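PDB 2QDE: mandelate racemase/muconate lactonizing enzyme family protein from Azoarcus sp., which belongs to the enolase superfamily, pairing an alpha+beta capping domain with a TIM-barrel domain that holds a barium ion in this model. Local coordinates for residues Lys37-Ser40 with Leu44-Ile47; Gly128-Glu133 with Pro359-Gly364; Ala327-Ile332 with Pro350-Gly355. All blocks are in the same frame, centred on the assembly; numbering follows the deposited sequence.

Contact 1: residues Lys37-Ser40 with Leu44-Ile47; sequences KLHS and LVGI
A chi1 of -177° turns CG1 of V45 away from its own amide nitrogen and over one face of the H39 ring, while H39, its CG placed beside its own backbone N (chi1 -60°), lays the imidazole alongside the valine. The result is a CH-pi contact: V45 CG1 lies 4.1 Å from the centroid of the H39 ring and 15° off the ring normal. The other methyl, V45 CG2, meets H39 CD2 at 3.7 Å. On the same face of the sheet K37 and I47 run side by side, CG of the lysine against CG2 of the isoleucine, before the extended lysine chain leads away to a salt bridge with E371. L38 points to the other face, where it packs on A110 and L111 of helix 101-119, and G46 opposite it adds no side chain. The backbones are tied by L38 N to G46 O at 2.8 Å and by G46 N to L38 O at 2.9 Å. Toward the turn, L44 O takes two donors of one residue: S40 N at 3.0 Å, and S40 OG at 2.7 Å, in the carbonyl plane on a lone pair. The two bonds sit at the turn end of an antiparallel beta hairpin, strands 31-40 and 45-49, at one side of the four-stranded sheet in the N-terminal capping domain of the enolase superfamily.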
loop_
_atom_site.group_PDB
_atom_site.type_symbol
_atom_site.label_atom_id
_atom_site.label_comp_id
_atom_site.label_asym_id
_atom_site.label_seq_id
_atom_site.Cartn_x
_atom_site.Cartn_y
_atom_site.Cartn_z
ATOM N N LYS A 37 23.835 -43.000 -1.496
ATOM C CA LYS A 37 25.046 -43.297 -2.238
ATOM C C LYS A 37 24.724 -43.238 -3.716
ATOM O O LYS A 37 23.835 -43.946 -4.192
ATOM C CB LYS A 37 25.597 -44.685 -1.893
ATOM C CG LYS A 37 26.282 -44.766 -0.546
ATOM C CD LYS A 37 26.885 -46.150 -0.320
ATOM C CE LYS A 37 27.496 -46.272 1.075
ATOM N NZ LYS A 37 28.011 -47.658 1.334
ATOM N N LEU A 38 25.434 -42.373 -4.433
ATOM C CA LEU A 38 25.261 -42.239 -5.869
ATOM C C LEU A 38 26.505 -42.845 -6.509
ATOM O O LEU A 38 27.570 -42.222 -6.541
ATOM C CB LEU A 38 25.125 -40.769 -6.272
ATOM C CG LEU A 38 23.941 -39.982 -5.699
ATOM C CD1 LEU A 38 23.901 -38.605 -6.358
ATOM C CD2 LEU A 38 22.634 -40.729 -5.948
ATOM N N HIS A 39 26.368 -44.075 -6.995
ATOM C CA HIS A 39 27.477 -44.783 -7.624
ATOM C C HIS A 39 27.704 -44.371 -9.070
ATOM O O HIS A 39 26.768 -44.350 -9.862
ATOM C CB HIS A 39 27.227 -46.290 -7.594
ATOM C CG HIS A 39 27.082 -46.855 -6.217
ATOM N ND1 HIS A 39 25.914 -46.765 -5.491
ATOM C CD2 HIS A 39 27.967 -47.509 -5.427
ATOM C CE1 HIS A 39 26.085 -47.340 -4.313
ATOM N NE2 HIS A 39 27.322 -47.798 -4.250
ATOM N N SER A 40 28.948 -44.058 -9.419
ATOM C CA SER A 40 29.274 -43.679 -10.791
ATOM C C SER A 40 29.864 -44.884 -11.525
ATOM O O SER A 40 30.208 -45.897 -10.907
ATOM C CB SER A 40 30.289 -42.541 -10.816
ATOM O OG SER A 40 31.585 -43.019 -10.520
ATOM N N LEU A 44 34.008 -43.943 -8.548
ATOM C CA LEU A 44 33.705 -42.938 -7.527
ATOM C C LEU A 44 32.257 -43.004 -7.058
ATOM O O LEU A 44 31.340 -43.235 -7.849
ATOM C CB LEU A 44 34.004 -41.527 -8.045
ATOM C CG LEU A 44 35.432 -41.247 -8.518
ATOM C CD1 LEU A 44 35.543 -39.782 -8.929
ATOM C CD2 LEU A 44 36.419 -41.561 -7.406
ATOM N N VAL A 45 32.062 -42.792 -5.764
ATOM C CA VAL A 45 30.727 -42.824 -5.178
ATOM C C VAL A 45 30.468 -41.554 -4.364
ATOM O O VAL A 45 31.301 -41.145 -3.549
ATOM C CB VAL A 45 30.561 -44.038 -4.248
ATOM C CG1 VAL A 45 29.138 -44.091 -3.711
ATOM C CG2 VAL A 45 30.904 -45.325 -5.001
ATOM N N GLY A 46 29.322 -40.924 -4.603
ATOM C CA GLY A 46 28.977 -39.723 -3.857
ATOM C C GLY A 46 28.107 -40.117 -2.673
ATOM O O GLY A 46 27.121 -40.822 -2.853
ATOM N N ILE A 47 28.465 -39.677 -1.470
ATOM C CA ILE A 47 27.692 -40.022 -0.277
ATOM C C ILE A 47 27.058 -38.819 0.409
ATOM O O ILE A 47 27.531 -37.692 0.271
ATOM C CB ILE A 47 28.569 -40.751 0.767
ATOM C CG1 ILE A 47 29.705 -39.829 1.232
ATOM C CG2 ILE A 47 29.139 -42.021 0.163
ATOM C CD1 ILE A 47 30.570 -40.423 2.323
#

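Contact 2: residues Gly128-Glu133 with Pro359-Gly364; sequences GGKTIE and PNDGPG
K130 reaches across to D361, its ammonium group set against one oxygen of the carboxylate, and the two side chains cross at about a right angle. The bridge joins two connecting segments beside the TIM barrel that are far apart in sequence: 128-133, which leads from helix 123-126 into strand 135-140, and the loop 359-364, which leaves strand 356-358. K130 starts out with CG turned away from its amide nitrogen (chi1 -170°), stays extended through chi2 and then bends at chi3 (-66°), a turn that brings NZ round to the aspartate. The salt bridge, K130 NZ to D361 OD1, measures 3.0 Å; K130 CE follows at 3.6 Å from the same D361 OD1, whereas D361 OD2 stands 4.0 Å from K130 NZ, so one oxygen takes nearly all of the contact. D361 OD1 has a second partner in the hydroxyl of Y124, on helix 123-126, and this pair of bonds would limit rotation of the carboxylate. With D361 exposed and K130 partly so, solvent probably weakens the charge attraction. Beside the bridge P359, buried, sets CD of its ring 3.5 Å from E133 O. From the 128-133 loop, T131 OG1 is bonded to A315 O, and T131 also packs on K88 of the second subunit. The lysine nitrogen comes to D361 OD1 on its syn side, 27° out of the carboxylate plane.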
loop_
_atom_site.group_PDB
_atom_site.type_symbol
_atom_site.label_atom_id
_atom_site.label_comp_id
_atom_site.label_asym_id
_atom_site.label_seq_id
_atom_site.Cartn_x
_atom_site.Cartn_y
_atom_site.Cartn_z
ATOM N N GLY A 128 32.542 -21.528 -4.076
ATOM C CA GLY A 128 33.132 -20.202 -4.040
ATOM C C GLY A 128 34.479 -20.060 -3.347
ATOM O O GLY A 128 34.995 -18.946 -3.233
ATOM N N GLY A 129 35.056 -21.170 -2.887
ATOM C CA GLY A 129 36.348 -21.102 -2.223
ATOM C C GLY A 129 36.236 -20.923 -0.721
ATOM O O GLY A 129 35.199 -20.494 -0.222
ATOM N N LYS A 130 37.302 -21.247 0.005
ATOM C CA LYS A 130 37.298 -21.120 1.459
ATOM C C LYS A 130 37.423 -19.653 1.885
ATOM O O LYS A 130 38.526 -19.116 1.992
ATOM C CB LYS A 130 38.439 -21.936 2.075
ATOM C CG LYS A 130 38.345 -22.041 3.594
ATOM C CD LYS A 130 39.583 -22.660 4.236
ATOM C CE LYS A 130 39.759 -24.120 3.856
ATOM N NZ LYS A 130 40.903 -24.731 4.598
ATOM N N THR A 131 36.281 -19.019 2.141
ATOM C CA THR A 131 36.246 -17.616 2.549
ATOM C C THR A 131 36.790 -17.397 3.959
ATOM O O THR A 131 37.481 -16.412 4.211
ATOM C CB THR A 131 34.817 -17.061 2.426
ATOM O OG1 THR A 131 34.470 -16.999 1.037
ATOM C CG2 THR A 131 34.715 -15.666 3.030
ATOM N N ILE A 132 36.466 -18.298 4.879
ATOM C CA ILE A 132 36.989 -18.217 6.238
ATOM C C ILE A 132 37.532 -19.611 6.562
ATOM O O ILE A 132 37.017 -20.609 6.067
ATOM C CB ILE A 132 35.911 -17.798 7.270
ATOM C CG1 ILE A 132 34.714 -18.750 7.221
ATOM C CG2 ILE A 132 35.484 -16.363 7.006
ATOM C CD1 ILE A 132 33.688 -18.475 8.293
ATOM N N GLU A 133 38.577 -19.683 7.379
ATOM C CA GLU A 133 39.187 -20.972 7.697
ATOM C C GLU A 133 38.463 -21.780 8.763
ATOM O O GLU A 133 38.524 -23.011 8.763
ATOM C CB GLU A 133 40.649 -20.757 8.084
ATOM C CG GLU A 133 41.438 -20.102 6.962
ATOM C CD GLU A 133 42.812 -19.647 7.391
ATOM O OE1 GLU A 133 42.944 -19.116 8.525
ATOM O OE2 GLU A 133 43.758 -19.805 6.586
ATOM N N PRO A 359 36.187 -27.021 8.398
ATOM C CA PRO A 359 35.775 -27.941 7.336
ATOM C C PRO A 359 36.920 -28.892 6.968
ATOM O O PRO A 359 38.082 -28.485 6.946
ATOM C CB PRO A 359 35.434 -27.000 6.190
ATOM C CG PRO A 359 36.452 -25.915 6.362
ATOM C CD PRO A 359 36.415 -25.666 7.862
ATOM N N ASN A 360 36.599 -30.153 6.693
ATOM C CA ASN A 360 37.638 -31.102 6.297
ATOM C C ASN A 360 38.156 -30.612 4.945
ATOM O O ASN A 360 37.442 -29.917 4.219
ATOM C CB ASN A 360 37.066 -32.520 6.169
ATOM C CG ASN A 360 36.907 -33.214 7.517
ATOM O OD1 ASN A 360 36.240 -34.251 7.623
ATOM N ND2 ASN A 360 37.524 -32.653 8.553
ATOM N N ASP A 361 39.386 -30.970 4.597
ATOM C CA ASP A 361 39.941 -30.507 3.335
ATOM C C ASP A 361 40.105 -31.587 2.278
ATOM O O ASP A 361 40.703 -31.356 1.234
ATOM C CB ASP A 361 41.270 -29.803 3.592
ATOM C CG ASP A 361 41.104 -28.564 4.457
ATOM O OD1 ASP A 361 40.389 -27.622 4.031
ATOM O OD2 ASP A 361 41.681 -28.530 5.568
ATOM N N GLY A 362 39.559 -32.767 2.542
ATOM C CA GLY A 362 39.652 -33.838 1.570
ATOM C C GLY A 362 38.751 -33.566 0.377
ATOM O O GLY A 362 37.946 -32.625 0.401
ATOM N N PRO A 363 38.857 -34.375 -0.690
ATOM C CA PRO A 363 38.031 -34.194 -1.889
ATOM C C PRO A 363 36.550 -34.406 -1.584
ATOM O O PRO A 363 36.199 -35.232 -0.737
ATOM C CB PRO A 363 38.570 -35.258 -2.846
ATOM C CG PRO A 363 39.984 -35.510 -2.345
ATOM C CD PRO A 363 39.787 -35.506 -0.862
ATOM N N GLY A 364 35.685 -33.678 -2.289
ATOM C CA GLY A 364 34.251 -33.803 -2.061
ATOM C C GLY A 364 33.885 -33.301 -0.673
ATOM O O GLY A 364 34.417 -32.286 -0.218
#

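Contact 3: residues Ala327-Ile332 with Pro350-Gly355; sequences AGPLHI and PRFEGG
F352 presses its ring against the first turn of helix 328-332, meeting three residues at different parts of the ring. L330 lies over one face, its CG 4.2 Å above the ring plane and displaced toward the rim; its two methyls divide the work, L330 CD2 resting 4.0 Å from F352 CB and L330 CD1 lying 4.1 Å from F352 CD1. At the far end of the ring, P329 crosses the phenyl at about a right angle, with P329 CG 4.0 Å from F352 CE2. A327, the N-cap residue of the helix, approaches obliquely, its CA 3.9 Å from F352 CE1 and its CB 4.1 Å from that same F352 CE1. The CB of the phenylalanine points toward the helix, and a chi1 of -74°, with CG opposite the carbonyl carbon, sets where the ring lands. The contact is buried and wholly apolar, packing a short helix against the outer strand of a hairpin that is added antiparallel to strand 135-140 of the TIM-barrel domain. Further out, L137 and L357 touch F352, A306 touches P329, and L139 touches A327. The backbone of F352 is held by S338, whose OG bonds to F352 N. On the exposed side of the strand R351 NH1 forms a salt bridge with E353 OE1 at 2.7 Å, coming from above the carboxylate plane, and the guanidinium of R351 also makes a cation-pi contact with Y358.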
loop_
_atom_site.group_PDB
_atom_site.type_symbol
_atom_site.label_atom_id
_atom_site.label_comp_id
_atom_site.label_asym_id
_atom_site.label_seq_id
_atom_site.Cartn_x
_atom_site.Cartn_y
_atom_site.Cartn_z
ATOM N N ALA A 327 26.071 -28.239 14.550
ATOM C CA ALA A 327 26.828 -29.119 15.448
ATOM C C ALA A 327 26.162 -30.460 15.767
ATOM O O ALA A 327 26.213 -30.931 16.908
ATOM C CB ALA A 327 27.134 -28.372 16.749
ATOM N N GLY A 328 25.550 -31.075 14.759
ATOM C CA GLY A 328 24.881 -32.349 14.956
ATOM C C GLY A 328 25.698 -33.388 15.709
ATOM O O GLY A 328 25.185 -34.000 16.650
ATOM N N PRO A 329 26.966 -33.616 15.324
ATOM C CA PRO A 329 27.832 -34.598 15.986
ATOM C C PRO A 329 27.993 -34.398 17.496
ATOM O O PRO A 329 28.084 -35.372 18.245
ATOM C CB PRO A 329 29.157 -34.448 15.240
ATOM C CG PRO A 329 28.716 -34.074 13.850
ATOM C CD PRO A 329 27.651 -33.030 14.157
ATOM N N LEU A 330 28.033 -33.145 17.944
ATOM C CA LEU A 330 28.191 -32.870 19.371
ATOM C C LEU A 330 26.946 -33.270 20.162
ATOM O O LEU A 330 27.042 -33.652 21.325
ATOM C CB LEU A 330 28.508 -31.387 19.612
ATOM C CG LEU A 330 29.744 -30.815 18.908
ATOM C CD1 LEU A 330 29.956 -29.366 19.341
ATOM C CD2 LEU A 330 30.968 -31.644 19.250
ATOM N N HIS A 331 25.776 -33.179 19.535
ATOM C CA HIS A 331 24.539 -33.552 20.212
ATOM C C HIS A 331 24.415 -35.077 20.242
ATOM O O HIS A 331 24.042 -35.664 21.261
ATOM C CB HIS A 331 23.329 -32.931 19.501
ATOM C CG HIS A 331 23.338 -31.432 19.496
ATOM N ND1 HIS A 331 23.188 -30.690 18.343
ATOM C CD2 HIS A 331 23.485 -30.536 20.502
ATOM C CE1 HIS A 331 23.241 -29.403 18.639
ATOM N NE2 HIS A 331 23.420 -29.281 19.942
ATOM N N ILE A 332 24.739 -35.723 19.127
ATOM C CA ILE A 332 24.653 -37.178 19.064
ATOM C C ILE A 332 25.616 -37.852 20.046
ATOM O O ILE A 332 25.257 -38.824 20.722
ATOM C CB ILE A 332 24.959 -37.700 17.630
ATOM C CG1 ILE A 332 23.804 -37.349 16.690
ATOM C CG2 ILE A 332 25.184 -39.213 17.648
ATOM C CD1 ILE A 332 24.038 -37.783 15.254
ATOM N N PRO A 350 34.318 -33.871 11.136
ATOM C CA PRO A 350 34.910 -32.533 11.015
ATOM C C PRO A 350 35.333 -32.033 12.396
ATOM O O PRO A 350 34.672 -32.317 13.401
ATOM C CB PRO A 350 33.776 -31.714 10.415
ATOM C CG PRO A 350 33.104 -32.710 9.520
ATOM C CD PRO A 350 33.053 -33.956 10.383
ATOM N N ARG A 351 36.428 -31.282 12.440
ATOM C CA ARG A 351 36.955 -30.777 13.700
ATOM C C ARG A 351 36.136 -29.692 14.406
ATOM O O ARG A 351 35.920 -28.602 13.877
ATOM C CB ARG A 351 38.390 -30.283 13.492
ATOM C CG ARG A 351 39.051 -29.742 14.748
ATOM C CD ARG A 351 40.558 -29.934 14.695
ATOM N NE ARG A 351 41.254 -28.952 13.864
ATOM C CZ ARG A 351 41.715 -27.784 14.315
ATOM N NH1 ARG A 351 41.549 -27.450 15.590
ATOM N NH2 ARG A 351 42.363 -26.960 13.501
ATOM N N PHE A 352 35.689 -30.019 15.614
ATOM C CA PHE A 352 34.935 -29.104 16.463
ATOM C C PHE A 352 35.876 -28.889 17.641
ATOM O O PHE A 352 36.102 -29.809 18.432
ATOM C CB PHE A 352 33.652 -29.759 16.968
ATOM C CG PHE A 352 32.575 -29.881 15.931
ATOM C CD1 PHE A 352 31.689 -28.830 15.703
ATOM C CD2 PHE A 352 32.428 -31.059 15.204
ATOM C CE1 PHE A 352 30.667 -28.952 14.761
ATOM C CE2 PHE A 352 31.414 -31.195 14.259
ATOM C CZ PHE A 352 30.527 -30.140 14.039
ATOM N N GLU A 353 36.422 -27.685 17.762
ATOM C CA GLU A 353 37.352 -27.397 18.843
ATOM C C GLU A 353 37.308 -25.934 19.285
ATOM O O GLU A 353 37.270 -25.028 18.452
ATOM C CB GLU A 353 38.770 -27.753 18.389
ATOM C CG GLU A 353 39.806 -27.742 19.502
ATOM C CD GLU A 353 41.220 -27.830 18.962
ATOM O OE1 GLU A 353 41.452 -28.635 18.032
ATOM O OE2 GLU A 353 42.101 -27.099 19.467
ATOM N N GLY A 354 37.314 -25.717 20.598
ATOM C CA GLY A 354 37.283 -24.368 21.136
ATOM C C GLY A 354 36.083 -23.546 20.700
ATOM O O GLY A 354 36.166 -22.319 20.634
ATOM N N GLY A 355 34.966 -24.211 20.411
ATOM C CA GLY A 355 33.775 -23.498 19.984
ATOM C C GLY A 355 33.814 -23.100 18.518
ATOM O O GLY A 355 33.097 -22.189 18.097
#

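How the contacts relate
Contact 3 is the buried one, built from apolar side chains alone, whereas contacts 1 and 2 are partly buried and rely on polar bonds. Those bonds differ in kind: backbone pairing with a serine grip in the hairpin of contact 1, a charged side-chain pair between loops in contact 2. Contact 1 belongs to the capping domain, with its centre about 20 Å from that of contact 2 and about 26 Å from that of contact 3, and touches neither. Contacts 2 and 3 both border strands 135-140 and 356-358; their centres are about 17 Å apart, and they meet where N360 packs on P350. In sequence, contact 3 is nested within the loop closed by contact 2.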